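Local coordinates for PPC domain-containing protein (Pyrococcus horikoshii, PDB 2DT4), which is of unknown function but belongs to the plant- and prokaryote-conserved (PPC) family and forms a trimer of domains built mainly of beta strands, at residues 26-40 and 78-90. Numbering follows the deposited sequence.
Sequences IKNFCKKEGIETAII and NVSLKDGEPFVHA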
ATOM      1  N   ILE A  26     -13.937   8.340  -6.861  1.00  8.36           N
ATOM      2  CA  ILE A  26     -13.922   7.876  -5.486  1.00  8.86           C
ATOM      3  C   ILE A  26     -14.755   8.861  -4.653  1.00  9.16           C
ATOM      4  O   ILE A  26     -15.530   8.427  -3.817  1.00  8.88           O
ATOM      5  CB  ILE A  26     -12.475   7.680  -4.922  1.00  9.03           C
ATOM      6  CG1 ILE A  26     -11.774   6.527  -5.647  1.00  8.72           C
ATOM      7  CG2 ILE A  26     -12.536   7.403  -3.410  1.00 11.26           C
ATOM      8  CD1 ILE A  26     -10.318   6.511  -5.445  1.00 10.20           C
ATOM      9  N   LYS A  27     -14.620  10.167  -4.905  1.00  9.60           N
ATOM     10  CA  LYS A  27     -15.434  11.185  -4.230  1.00  9.20           C
ATOM     11  C   LYS A  27     -16.931  10.956  -4.455  1.00  8.66           C
ATOM     12  O   LYS A  27     -17.728  10.936  -3.498  1.00  9.27           O
ATOM     13  CB  LYS A  27     -15.042  12.585  -4.684  1.00 10.16           C
ATOM     14  CG  LYS A  27     -15.950  13.669  -4.099  1.00 11.16           C
ATOM     15  CD  LYS A  27     -15.474  15.092  -4.433  1.00 17.68           C
ATOM     16  CE  LYS A  27     -16.437  16.098  -3.863  1.00 22.16           C
ATOM     17  NZ  LYS A  27     -15.954  17.517  -3.678  1.00 27.36           N
ATOM     18  N   ASN A  28     -17.314  10.753  -5.717  1.00  8.98           N
ATOM     19  CA  ASN A  28     -18.717  10.550  -6.056  1.00  9.18           C
ATOM     20  C   ASN A  28     -19.283   9.251  -5.461  1.00  9.18           C
ATOM     21  O   ASN A  28     -20.460   9.180  -5.053  1.00  9.81           O
ATOM     22  CB  ASN A  28     -18.870  10.577  -7.587  1.00  9.77           C
ATOM     23  CG  ASN A  28     -18.783  12.011  -8.147  1.00 10.20           C
ATOM     24  OD1 ASN A  28     -19.037  12.984  -7.409  1.00 13.49           O
ATOM     25  ND2 ASN A  28     -18.432  12.147  -9.426  1.00 11.05           N
ATOM     26  N   PHE A  29     -18.456   8.212  -5.461  1.00  9.02           N
ATOM     27  CA  PHE A  29     -18.792   6.955  -4.794  1.00  9.32           C
ATOM     28  C   PHE A  29     -19.125   7.246  -3.296  1.00  8.80           C
ATOM     29  O   PHE A  29     -20.166   6.800  -2.783  1.00  8.73           O
ATOM     30  CB  PHE A  29     -17.672   5.933  -4.967  1.00  9.23           C
ATOM     31  CG  PHE A  29     -17.817   4.720  -4.112  1.00 12.36           C
ATOM     32  CD1 PHE A  29     -17.248   4.713  -2.851  1.00 14.16           C
ATOM     33  CD2 PHE A  29     -18.480   3.586  -4.549  1.00 17.92           C
ATOM     34  CE1 PHE A  29     -17.337   3.607  -2.053  1.00 15.75           C
ATOM     35  CE2 PHE A  29     -18.578   2.485  -3.706  1.00 17.19           C
ATOM     36  CZ  PHE A  29     -18.024   2.549  -2.449  1.00 13.04           C
ATOM     37  N   CYS A  30     -18.235   7.943  -2.598  1.00  8.73           N
ATOM     38  CA  CYS A  30     -18.438   8.214  -1.193  1.00  9.29           C
ATOM     39  C   CYS A  30     -19.682   9.085  -1.005  1.00 10.60           C
ATOM     40  O   CYS A  30     -20.418   8.866  -0.078  1.00  9.98           O
ATOM     41  CB  CYS A  30     -17.208   8.850  -0.542  1.00  9.60           C
ATOM     42  SG  CYS A  30     -15.798   7.714  -0.463  1.00  9.79           S
ATOM     43  N   LYS A  31     -19.934  10.044  -1.894  1.00 11.02           N
ATOM     44  CA  LYS A  31     -21.158  10.847  -1.759  1.00 11.43           C
ATOM     45  C   LYS A  31     -22.401   9.999  -1.840  1.00 12.06           C
ATOM     46  O   LYS A  31     -23.327  10.156  -1.017  1.00 13.47           O
ATOM     47  CB  LYS A  31     -21.197  11.965  -2.789  1.00 12.03           C
ATOM     48  CG  LYS A  31     -20.192  13.028  -2.516  1.00 13.73           C
ATOM     49  CD  LYS A  31     -20.335  14.165  -3.523  1.00 18.14           C
ATOM     50  CE  LYS A  31     -19.343  15.216  -3.208  1.00 22.61           C
ATOM     51  NZ  LYS A  31     -19.447  16.387  -4.159  1.00 26.59           N
ATOM     52  N   LYS A  32     -22.422   9.093  -2.805  1.00 12.32           N
ATOM     53  CA  LYS A  32     -23.537   8.205  -3.001  1.00 13.06           C
ATOM     54  C   LYS A  32     -23.748   7.310  -1.792  1.00 12.06           C
ATOM     55  O   LYS A  32     -24.879   7.127  -1.331  1.00 13.11           O
ATOM     56  CB  LYS A  32     -23.341   7.348  -4.246  1.00 14.05           C
ATOM     57  CG  LYS A  32     -24.535   6.451  -4.530  1.00 17.36           C
ATOM     58  CD  LYS A  32     -25.848   7.189  -4.493  1.00 24.90           C
ATOM     59  CE  LYS A  32     -26.998   6.286  -4.914  1.00 27.42           C
ATOM     60  NZ  LYS A  32     -27.020   4.992  -4.149  1.00 31.52           N
ATOM     61  N   GLU A  33     -22.666   6.755  -1.263  1.00 10.55           N
ATOM     62  CA  GLU A  33     -22.763   5.811  -0.150  1.00 11.16           C
ATOM     63  C   GLU A  33     -22.910   6.483   1.208  1.00 10.86           C
ATOM     64  O   GLU A  33     -23.105   5.803   2.219  1.00 10.92           O
ATOM     65  CB  GLU A  33     -21.510   4.929  -0.116  1.00 11.37           C
ATOM     66  CG  GLU A  33     -21.363   4.020  -1.314  1.00 13.65           C
ATOM     67  CD  GLU A  33     -22.423   2.945  -1.334  1.00 17.38           C
ATOM     68  OE1 GLU A  33     -23.189   2.920  -2.316  1.00 23.14           O
ATOM     69  OE2 GLU A  33     -22.559   2.169  -0.365  1.00 14.58           O
ATOM     70  N   GLY A  34     -22.770   7.793   1.265  1.00  9.85           N
ATOM     71  CA  GLY A  34     -22.740   8.475   2.545  1.00 10.37           C
ATOM     72  C   GLY A  34     -21.507   8.135   3.379  1.00 10.37           C
ATOM     73  O   GLY A  34     -21.582   7.987   4.610  1.00 11.31           O
ATOM     74  N   ILE A  35     -20.359   7.991   2.709  1.00  9.96           N
ATOM     75  CA  ILE A  35     -19.102   7.765   3.393  1.00  9.69           C
ATOM     76  C   ILE A  35     -18.394   9.086   3.622  1.00  9.70           C
ATOM     77  O   ILE A  35     -18.240   9.890   2.689  1.00 10.26           O
ATOM     78  CB  ILE A  35     -18.187   6.816   2.565  1.00  9.60           C
ATOM     79  CG1 ILE A  35     -18.800   5.415   2.449  1.00 10.11           C
ATOM     80  CG2 ILE A  35     -16.743   6.724   3.147  1.00 11.57           C
ATOM     81  CD1 ILE A  35     -18.196   4.535   1.330  1.00 11.03           C
ATOM     82  N   GLU A  36     -17.960   9.302   4.844  1.00 10.04           N
ATOM     83  CA  GLU A  36     -17.247  10.504   5.216  1.00 11.46           C
ATOM     84  C   GLU A  36     -15.770  10.241   5.453  1.00 11.38           C
ATOM     85  O   GLU A  36     -14.934  11.113   5.135  1.00 12.06           O
ATOM     86  CB  GLU A  36     -17.831  11.103   6.494  1.00 13.58           C
ATOM     87  CG  GLU A  36     -19.242  11.646   6.367  1.00 17.80           C
ATOM     88  CD  GLU A  36     -19.540  12.738   7.386  1.00 25.93           C
ATOM     89  OE1 GLU A  36     -19.193  12.548   8.567  1.00 27.92           O
ATOM     90  OE2 GLU A  36     -20.114  13.779   6.986  1.00 29.39           O
ATOM     91  N   THR A  37     -15.445   9.095   6.062  1.00  9.54           N
ATOM     92  CA  THR A  37     -14.063   8.743   6.380  1.00  9.33           C
ATOM     93  C   THR A  37     -13.743   7.338   5.882  1.00  8.83           C
ATOM     94  O   THR A  37     -14.496   6.424   6.135  1.00  8.47           O
ATOM     95  CB  THR A  37     -13.828   8.791   7.915  1.00 10.26           C
ATOM     96  OG1 THR A  37     -14.259  10.075   8.437  1.00 11.31           O
ATOM     97  CG2 THR A  37     -12.357   8.638   8.249  1.00 10.80           C
ATOM     98  N   ALA A  38     -12.597   7.166   5.233  1.00  7.96           N
ATOM     99  CA  ALA A  38     -12.192   5.854   4.738  1.00  8.15           C
ATOM    100  C   ALA A  38     -10.707   5.830   4.444  1.00  7.71           C
ATOM    101  O   ALA A  38     -10.050   6.862   4.348  1.00  7.37           O
ATOM    102  CB  ALA A  38     -12.932   5.526   3.467  1.00  8.42           C
ATOM    103  N   ILE A  39     -10.242   4.625   4.177  1.00  7.36           N
ATOM    104  CA  ILE A  39      -8.870   4.417   3.748  1.00  8.30           C
ATOM    105  C   ILE A  39      -9.044   3.698   2.417  1.00  7.85           C
ATOM    106  O   ILE A  39     -10.024   2.968   2.185  1.00  8.52           O
ATOM    107  CB  ILE A  39      -7.867   3.713   4.693  1.00  8.76           C
ATOM    108  CG1 ILE A  39      -8.375   2.322   5.131  1.00 10.00           C
ATOM    109  CG2 ILE A  39      -7.598   4.626   5.870  1.00  8.69           C
ATOM    110  CD1 ILE A  39      -7.974   1.186   4.240  1.00 14.09           C
ATOM    111  N   ILE A  40      -8.111   3.948   1.506  1.00  8.68           N
ATOM    112  CA  ILE A  40      -8.124   3.364   0.178  1.00  8.79           C
ATOM    113  C   ILE A  40      -6.779   2.780  -0.205  1.00  9.35           C
ATOM    114  O   ILE A  40      -5.711   3.275   0.181  1.00  9.13           O
ATOM    115  CB  ILE A  40      -8.572   4.376  -0.910  1.00 11.01           C
ATOM    116  CG1 ILE A  40      -7.772   5.677  -0.823  1.00 14.12           C
ATOM    117  CG2 ILE A  40     -10.045   4.689  -0.732  1.00 12.76           C
ATOM    118  CD1 ILE A  40      -8.231   6.745  -1.827  1.00 15.63           C
ATOM    119  N   ASN A  78      -6.702   8.292   1.578  1.00  9.40           N
ATOM    120  CA  ASN A  78      -7.804   8.343   2.518  1.00  8.26           C
ATOM    121  C   ASN A  78      -8.893   9.285   2.027  1.00  8.43           C
ATOM    122  O   ASN A  78      -8.684  10.096   1.124  1.00  8.85           O
ATOM    123  CB  ASN A  78      -7.275   8.747   3.913  1.00  8.39           C
ATOM    124  CG  ASN A  78      -6.496  10.032   3.892  1.00  7.74           C
ATOM    125  OD1 ASN A  78      -7.055  11.077   3.536  1.00  9.70           O
ATOM    126  ND2 ASN A  78      -5.187   9.965   4.211  1.00  8.50           N
ATOM    127  N   VAL A  79     -10.068   9.133   2.631  1.00  8.41           N
ATOM    128  CA  VAL A  79     -11.230  10.000   2.431  1.00  8.62           C
ATOM    129  C   VAL A  79     -11.558  10.609   3.794  1.00  8.71           C
ATOM    130  O   VAL A  79     -11.545   9.915   4.821  1.00  9.27           O
ATOM    131  CB  VAL A  79     -12.459   9.235   1.871  1.00  9.22           C
ATOM    132  CG1 VAL A  79     -13.596  10.218   1.594  1.00  9.31           C
ATOM    133  CG2 VAL A  79     -12.126   8.464   0.596  1.00 10.38           C
ATOM    134  N   SER A  80     -11.805  11.913   3.807  1.00  8.27           N
ATOM    135  CA  SER A  80     -12.178  12.602   5.041  1.00  8.59           C
ATOM    136  C   SER A  80     -12.929  13.860   4.701  1.00  8.38           C
ATOM    137  O   SER A  80     -12.849  14.352   3.604  1.00  9.70           O
ATOM    138  CB  SER A  80     -10.964  12.869   5.941  1.00  7.79           C
ATOM    139  OG  SER A  80     -10.000  13.682   5.326  1.00  9.37           O
ATOM    140  N   LEU A  81     -13.698  14.345   5.646  1.00  9.51           N
ATOM    141  CA  LEU A  81     -14.462  15.569   5.448  1.00 10.89           C
ATOM    142  C   LEU A  81     -13.568  16.782   5.218  1.00 10.28           C
ATOM    143  O   LEU A  81     -12.605  16.993   5.936  1.00 10.31           O
ATOM    144  CB  LEU A  81     -15.326  15.805   6.687  1.00 11.56           C
ATOM    145  CG  LEU A  81     -16.221  17.015   6.827  1.00 16.92           C
ATOM    146  CD1 LEU A  81     -17.374  16.968   5.857  1.00 18.49           C
ATOM    147  CD2 LEU A  81     -16.756  17.075   8.263  1.00 20.43           C
ATOM    148  N   LYS A  82     -13.889  17.571   4.201  1.00 10.63           N
ATOM    149  CA  LYS A  82     -13.261  18.868   3.979  1.00 12.42           C
ATOM    150  C   LYS A  82     -14.351  19.796   3.456  1.00 13.24           C
ATOM    151  O   LYS A  82     -15.016  19.496   2.460  1.00 13.22           O
ATOM    152  CB  LYS A  82     -12.115  18.816   2.974  1.00 13.23           C
ATOM    153  CG  LYS A  82     -11.379  20.140   2.732  1.00 16.19           C
ATOM    154  CD  LYS A  82     -10.355  19.971   1.660  1.00 18.72           C
ATOM    155  CE  LYS A  82      -9.571  21.227   1.322  1.00 21.85           C
ATOM    156  NZ  LYS A  82      -8.605  20.902   0.198  1.00 25.52           N
ATOM    157  N   ASP A  83     -14.525  20.915   4.163  1.00 15.39           N
ATOM    158  CA  ASP A  83     -15.551  21.890   3.818  1.00 17.64           C
ATOM    159  C   ASP A  83     -16.926  21.229   3.570  1.00 17.23           C
ATOM    160  O   ASP A  83     -17.620  21.568   2.610  1.00 18.82           O
ATOM    161  CB  ASP A  83     -15.085  22.689   2.596  1.00 18.67           C
ATOM    162  CG  ASP A  83     -13.702  23.341   2.786  1.00 23.38           C
ATOM    163  OD1 ASP A  83     -13.376  23.790   3.908  1.00 28.20           O
ATOM    164  OD2 ASP A  83     -12.868  23.443   1.853  1.00 30.10           O
ATOM    165  N   GLY A  84     -17.281  20.240   4.379  1.00 17.54           N
ATOM    166  CA  GLY A  84     -18.623  19.665   4.352  1.00 17.92           C
ATOM    167  C   GLY A  84     -18.850  18.486   3.424  1.00 17.66           C
ATOM    168  O   GLY A  84     -19.966  17.964   3.341  1.00 19.36           O
ATOM    169  N   GLU A  85     -17.809  18.096   2.690  1.00 16.14           N
ATOM    170  CA  GLU A  85     -17.933  17.066   1.677  1.00 15.65           C
ATOM    171  C   GLU A  85     -16.802  16.051   1.809  1.00 13.09           C
ATOM    172  O   GLU A  85     -15.679  16.404   2.224  1.00 12.40           O
ATOM    173  CB  GLU A  85     -17.853  17.690   0.283  1.00 16.15           C
ATOM    174  CG  GLU A  85     -18.982  18.660  -0.021  1.00 20.17           C
ATOM    175  CD  GLU A  85     -20.324  17.982  -0.199  1.00 24.55           C
ATOM    176  OE1 GLU A  85     -21.349  18.703  -0.186  1.00 30.53           O
ATOM    177  OE2 GLU A  85     -20.382  16.744  -0.361  1.00 27.34           O
ATOM    178  N   PRO A  86     -17.046  14.807   1.416  1.00 12.50           N
ATOM    179  CA  PRO A  86     -15.933  13.854   1.407  1.00 11.13           C
ATOM    180  C   PRO A  86     -14.873  14.317   0.430  1.00 10.53           C
ATOM    181  O   PRO A  86     -15.192  14.749  -0.697  1.00 11.10           O
ATOM    182  CB  PRO A  86     -16.580  12.531   0.956  1.00 11.67           C
ATOM    183  CG  PRO A  86     -17.806  12.904   0.289  1.00 12.16           C
ATOM    184  CD  PRO A  86     -18.290  14.177   0.969  1.00 12.19           C
ATOM    185  N   PHE A  87     -13.614  14.199   0.843  1.00  8.73           N
ATOM    186  CA  PHE A  87     -12.460  14.686   0.115  1.00  8.83           C
ATOM    187  C   PHE A  87     -11.392  13.571   0.058  1.00  9.46           C
ATOM    188  O   PHE A  87     -11.055  12.950   1.072  1.00 10.01           O
ATOM    189  CB  PHE A  87     -11.877  15.926   0.794  1.00  9.58           C
ATOM    190  CG  PHE A  87     -10.693  16.488   0.104  1.00 10.50           C
ATOM    191  CD1 PHE A  87     -10.861  17.394  -0.906  1.00 14.15           C
ATOM    192  CD2 PHE A  87      -9.400  16.119   0.461  1.00 10.17           C
ATOM    193  CE1 PHE A  87      -9.759  17.944  -1.561  1.00 14.40           C
ATOM    194  CE2 PHE A  87      -8.306  16.640  -0.205  1.00 13.74           C
ATOM    195  CZ  PHE A  87      -8.510  17.579  -1.212  1.00 13.64           C
ATOM    196  N   VAL A  88     -10.900  13.319  -1.146  1.00  9.79           N
ATOM    197  CA  VAL A  88      -9.994  12.206  -1.419  1.00 10.27           C
ATOM    198  C   VAL A  88      -8.557  12.720  -1.521  1.00 11.07           C
ATOM    199  O   VAL A  88      -8.263  13.644  -2.284  1.00 13.30           O
ATOM    200  CB  VAL A  88     -10.394  11.465  -2.701  1.00 10.48           C
ATOM    201  CG1 VAL A  88      -9.615  10.146  -2.800  1.00 12.24           C
ATOM    202  CG2 VAL A  88     -11.896  11.210  -2.725  1.00 11.58           C
ATOM    203  N   HIS A  89      -7.667  12.134  -0.719  1.00 10.46           N
ATOM    204  CA  HIS A  89      -6.245  12.477  -0.741  1.00 10.27           C
ATOM    205  C   HIS A  89      -5.488  11.195  -0.949  1.00 10.35           C
ATOM    206  O   HIS A  89      -5.595  10.279  -0.143  1.00 11.11           O
ATOM    207  CB  HIS A  89      -5.808  13.169   0.537  1.00 11.08           C
ATOM    208  CG  HIS A  89      -4.408  13.683   0.496  1.00 15.29           C
ATOM    209  ND1 HIS A  89      -3.870  14.265  -0.637  1.00 20.25           N
ATOM    210  CD2 HIS A  89      -3.417  13.673   1.424  1.00 17.05           C
ATOM    211  CE1 HIS A  89      -2.617  14.616  -0.390  1.00 20.15           C
ATOM    212  NE2 HIS A  89      -2.325  14.279   0.852  1.00 19.15           N
ATOM    213  N   ALA A  90      -4.737  11.115  -2.040  1.00  9.66           N
ATOM    214  CA  ALA A  90      -3.958   9.914  -2.324  1.00  8.74           C
ATOM    215  C   ALA A  90      -2.625  10.199  -2.978  1.00  8.47           C
ATOM    216  O   ALA A  90      -2.445  11.211  -3.637  1.00  9.67           O
ATOM    217  CB  ALA A  90      -4.743   8.966  -3.197  1.00  9.48           C
TER
HETATM  218  O   HOH W   1     -14.035  12.699   8.095  1.00 12.34           O
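A38 and V79 form an antiparallel hydrogen-bonded pair: A38 N donates to V79 O at 3.0 Å and V79 N to A38 O at 2.8 Å, the latter nearly straight (170°). One step before the pair, T37 CA directs its hydrogen at the same V79 O (3.2 Å). Farther along, a water replaces direct pairing, accepting from L81 N, meeting T37 OG1 and giving a weak bond to E36 O. In the last turn of the helix, K31, extended beyond CG, crosses E85 at about a right angle in a long salt bridge, NZ to OE2 3.9 Å. Nearer its base, K31 CG rests on P86 CG, while P86 CB faces C30 CB and the carbonyl O of I35. With CG anti to the backbone N (chi1 175°), K27 sends its straight chain along P86 O, its CG at 3.6 Å, and its CB meets V88 CG2. With an alanine here the chain beyond CB is lost, which would probably open a gap along P86 O and reduce the positive charge near E85. Deeper in, both methyls of V79 touch C30 SG, and I26 CG2 packs crosswise on V88 CG2 (3.9 Å). V88 CG1 meets I40 CD1, again at about a right angle. Helix 22-33 thus covers one face of the hairpin of strands 69-82 and 85-95, with strand 38-46 beside 69-82; its residues 26-33 run at 147° to residues 85-90. Strand 114-123 flanks 38-46 on its other edge, and on the opposite sheet face N78 hydrogen-bonds R128 of its own chain and E115 of a second subunit.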